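Local atomic coordinates of glutathione S-transferase (Vibrio parahaemolyticus, PDB entry 7MIQ), a protein that probably catalyses the conjugation of reduced glutathione to electrophilic compounds. Residues V15-K20 and T166-I171. Numbering follows the deposited sequence.
Sequences VSIFLK and TGYIFI
Ile17 puts the end of its side chain against Tyr168 and Ile169, and its terminal methyl makes both contacts. CD1 of Ile17 lies 4.1 Å from CE2 of Tyr168, meeting the ring obliquely, and the two side chains cross at about a right angle. The same CD1 comes within 4.5 Å of CD1 of Ile169, a methyl-to-methyl approach that is looser than the one to the ring. Torsions explain the reach: CG1 of Ile17 sits beside the backbone N (chi1 -64°), anti to the carbonyl carbon, and an extended chi2 of 168° carries CD1 outward from helix 10-22. Just 71 Å² is buried between the segments, summed over both sides, which indicates a narrow apolar touch between helices rather than broad interlocking, although all three residues are buried in the assembly.

Neighbouring groups surround the contact, and the tyrosine has partners at both its ring and its hydroxyl. Its OH shares a hydrogen bond with Ser205 OG, close to the C-terminal end of the construct, while its ring meets Phe202 edge-to-face and Phe193 with planes about 15° apart; Ile17 also touches Phe202. Leu106 of helix 88-114 packs on Ile169.

Helix 10-22 belongs to the thioredoxin-like N-terminal domain and helix 162-177 to the all-helical C-terminal domain. The contact between them therefore forms an apolar part of the interface between the two domains, characteristic of the cytosolic glutathione transferase fold.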
ATOM      1  N   VAL A  15      -4.329  -3.987 -13.833  1.00 12.75           N
ATOM      2  CA  VAL A  15      -5.732  -4.391 -13.827  1.00 13.86           C
ATOM      3  C   VAL A  15      -6.031  -5.339 -14.980  1.00 14.90           C
ATOM      4  O   VAL A  15      -6.786  -6.307 -14.819  1.00 15.14           O
ATOM      5  CB  VAL A  15      -6.635  -3.143 -13.870  1.00 12.18           C
ATOM      6  CG1 VAL A  15      -8.109  -3.547 -13.979  1.00 13.44           C
ATOM      7  CG2 VAL A  15      -6.396  -2.280 -12.639  1.00 11.01           C
ATOM      8  N   SER A  16      -5.453  -5.075 -16.159  1.00 14.86           N
ATOM      9  CA  SER A  16      -5.735  -5.899 -17.334  1.00 15.07           C
ATOM     10  C   SER A  16      -5.305  -7.345 -17.120  1.00 16.13           C
ATOM     11  O   SER A  16      -6.036  -8.275 -17.481  1.00 16.98           O
ATOM     12  CB  SER A  16      -5.035  -5.324 -18.569  1.00 20.26           C
ATOM     13  OG  SER A  16      -5.621  -4.102 -18.977  1.00 26.67           O
ATOM     14  N   ILE A  17      -4.117  -7.555 -16.550  1.00 15.95           N
ATOM     15  CA  ILE A  17      -3.641  -8.913 -16.302  1.00 13.91           C
ATOM     16  C   ILE A  17      -4.530  -9.612 -15.278  1.00 15.42           C
ATOM     17  O   ILE A  17      -4.889 -10.785 -15.440  1.00 12.77           O
ATOM     18  CB  ILE A  17      -2.172  -8.878 -15.847  1.00 17.83           C
ATOM     19  CG1 ILE A  17      -1.279  -8.335 -16.966  1.00 17.92           C
ATOM     20  CG2 ILE A  17      -1.706 -10.261 -15.405  1.00 12.94           C
ATOM     21  CD1 ILE A  17       0.129  -7.991 -16.491  1.00 16.15           C
ATOM     22  N   PHE A  18      -4.898  -8.898 -14.210  1.00 15.79           N
ATOM     23  CA  PHE A  18      -5.775  -9.463 -13.188  1.00 16.42           C
ATOM     24  C   PHE A  18      -7.115  -9.879 -13.785  1.00 17.45           C
ATOM     25  O   PHE A  18      -7.621 -10.972 -13.505  1.00 13.91           O
ATOM     26  CB  PHE A  18      -5.975  -8.434 -12.074  1.00 15.43           C
ATOM     27  CG  PHE A  18      -6.623  -8.984 -10.833  1.00 14.71           C
ATOM     28  CD1 PHE A  18      -7.998  -9.140 -10.759  1.00 15.27           C
ATOM     29  CD2 PHE A  18      -5.856  -9.313  -9.729  1.00 15.36           C
ATOM     30  CE1 PHE A  18      -8.594  -9.633  -9.608  1.00 16.78           C
ATOM     31  CE2 PHE A  18      -6.443  -9.806  -8.574  1.00 15.41           C
ATOM     32  CZ  PHE A  18      -7.813  -9.969  -8.514  1.00 15.20           C
ATOM     33  N   LEU A  19      -7.698  -9.019 -14.620  1.00 15.49           N
ATOM     34  CA  LEU A  19      -8.980  -9.337 -15.238  1.00 18.79           C
ATOM     35  C   LEU A  19      -8.871 -10.577 -16.119  1.00 20.44           C
ATOM     36  O   LEU A  19      -9.767 -11.429 -16.116  1.00 18.79           O
ATOM     37  CB  LEU A  19      -9.472  -8.134 -16.040  1.00 22.85           C
ATOM     38  CG  LEU A  19     -10.961  -8.047 -16.361  1.00 32.47           C
ATOM     39  CD1 LEU A  19     -11.790  -8.202 -15.097  1.00 20.15           C
ATOM     40  CD2 LEU A  19     -11.254  -6.721 -17.035  1.00 30.72           C
ATOM     41  N   LYS A  20      -7.770 -10.707 -16.865  1.00 15.46           N
ATOM     42  CA  LYS A  20      -7.579 -11.903 -17.680  1.00 21.03           C
ATOM     43  C   LYS A  20      -7.426 -13.149 -16.817  1.00 18.58           C
ATOM     44  O   LYS A  20      -7.960 -14.211 -17.158  1.00 21.40           O
ATOM     45  CB  LYS A  20      -6.366 -11.738 -18.596  1.00 22.67           C
ATOM     46  CG  LYS A  20      -6.643 -10.980 -19.880  1.00 34.85           C
ATOM     47  CD  LYS A  20      -5.382 -10.867 -20.728  1.00 39.26           C
ATOM     48  CE  LYS A  20      -5.654 -10.138 -22.033  1.00 53.58           C
ATOM     49  NZ  LYS A  20      -4.402  -9.904 -22.809  1.00 58.77           N
ATOM     50  N   THR A 166       2.102  -7.878  -9.500  1.00 15.05           N
ATOM     51  CA  THR A 166       2.830  -6.669  -9.133  1.00 15.07           C
ATOM     52  C   THR A 166       4.337  -6.876  -9.229  1.00 13.07           C
ATOM     53  O   THR A 166       5.063  -5.983  -9.683  1.00 11.91           O
ATOM     54  CB  THR A 166       2.420  -6.245  -7.722  1.00 12.81           C
ATOM     55  OG1 THR A 166       1.020  -5.936  -7.717  1.00 14.75           O
ATOM     56  CG2 THR A 166       3.212  -5.030  -7.262  1.00 15.11           C
ATOM     57  N   GLY A 167       4.828  -8.045  -8.814  1.00 12.71           N
ATOM     58  CA  GLY A 167       6.251  -8.318  -8.948  1.00 12.90           C
ATOM     59  C   GLY A 167       6.705  -8.341 -10.395  1.00 13.72           C
ATOM     60  O   GLY A 167       7.790  -7.854 -10.728  1.00 14.31           O
ATOM     61  N   TYR A 168       5.879  -8.913 -11.275  1.00 12.89           N
ATOM     62  CA  TYR A 168       6.189  -8.944 -12.702  1.00 13.42           C
ATOM     63  C   TYR A 168       6.337  -7.535 -13.264  1.00 14.45           C
ATOM     64  O   TYR A 168       7.298  -7.246 -13.989  1.00 14.26           O
ATOM     65  CB  TYR A 168       5.096  -9.732 -13.431  1.00 12.87           C
ATOM     66  CG  TYR A 168       5.056  -9.628 -14.944  1.00 13.34           C
ATOM     67  CD1 TYR A 168       5.787 -10.499 -15.746  1.00 16.37           C
ATOM     68  CD2 TYR A 168       4.240  -8.692 -15.571  1.00 15.56           C
ATOM     69  CE1 TYR A 168       5.727 -10.416 -17.137  1.00 16.77           C
ATOM     70  CE2 TYR A 168       4.173  -8.602 -16.948  1.00 19.02           C
ATOM     71  CZ  TYR A 168       4.916  -9.465 -17.726  1.00 21.63           C
ATOM     72  OH  TYR A 168       4.833  -9.366 -19.096  1.00 19.44           O
ATOM     73  N   ILE A 169       5.412  -6.634 -12.917  1.00 13.37           N
ATOM     74  CA  ILE A 169       5.519  -5.246 -13.361  1.00 15.30           C
ATOM     75  C   ILE A 169       6.777  -4.599 -12.792  1.00 17.48           C
ATOM     76  O   ILE A 169       7.480  -3.857 -13.492  1.00 14.96           O
ATOM     77  CB  ILE A 169       4.250  -4.458 -12.975  1.00 15.47           C
ATOM     78  CG1 ILE A 169       3.025  -5.013 -13.707  1.00 12.69           C
ATOM     79  CG2 ILE A 169       4.424  -2.968 -13.271  1.00 15.54           C
ATOM     80  CD1 ILE A 169       3.109  -4.899 -15.215  1.00 14.86           C
ATOM     81  N   PHE A 170       7.085  -4.874 -11.520  1.00 19.52           N
ATOM     82  CA  PHE A 170       8.285  -4.315 -10.897  1.00 14.84           C
ATOM     83  C   PHE A 170       9.548  -4.775 -11.617  1.00 16.54           C
ATOM     84  O   PHE A 170      10.411  -3.958 -11.964  1.00 16.73           O
ATOM     85  CB  PHE A 170       8.328  -4.696  -9.411  1.00 16.26           C
ATOM     86  CG  PHE A 170       9.707  -4.631  -8.794  1.00 16.55           C
ATOM     87  CD1 PHE A 170      10.447  -3.457  -8.814  1.00 17.63           C
ATOM     88  CD2 PHE A 170      10.255  -5.748  -8.178  1.00 20.32           C
ATOM     89  CE1 PHE A 170      11.714  -3.405  -8.244  1.00 17.71           C
ATOM     90  CE2 PHE A 170      11.517  -5.703  -7.608  1.00 17.47           C
ATOM     91  CZ  PHE A 170      12.247  -4.529  -7.640  1.00 17.32           C
ATOM     92  N   ILE A 171       9.676  -6.083 -11.854  1.00 16.60           N
ATOM     93  CA  ILE A 171      10.866  -6.583 -12.537  1.00 16.48           C
ATOM     94  C   ILE A 171      10.908  -6.081 -13.978  1.00 15.85           C
ATOM     95  O   ILE A 171      11.990  -5.796 -14.510  1.00 17.91           O
ATOM     96  CB  ILE A 171      10.926  -8.122 -12.449  1.00 16.16           C
ATOM     97  CG1 ILE A 171      11.181  -8.570 -11.003  1.00 14.52           C
ATOM     98  CG2 ILE A 171      11.996  -8.690 -13.380  1.00 15.53           C
ATOM     99  CD1 ILE A 171      12.415  -7.940 -10.355  1.00 16.28           C
TER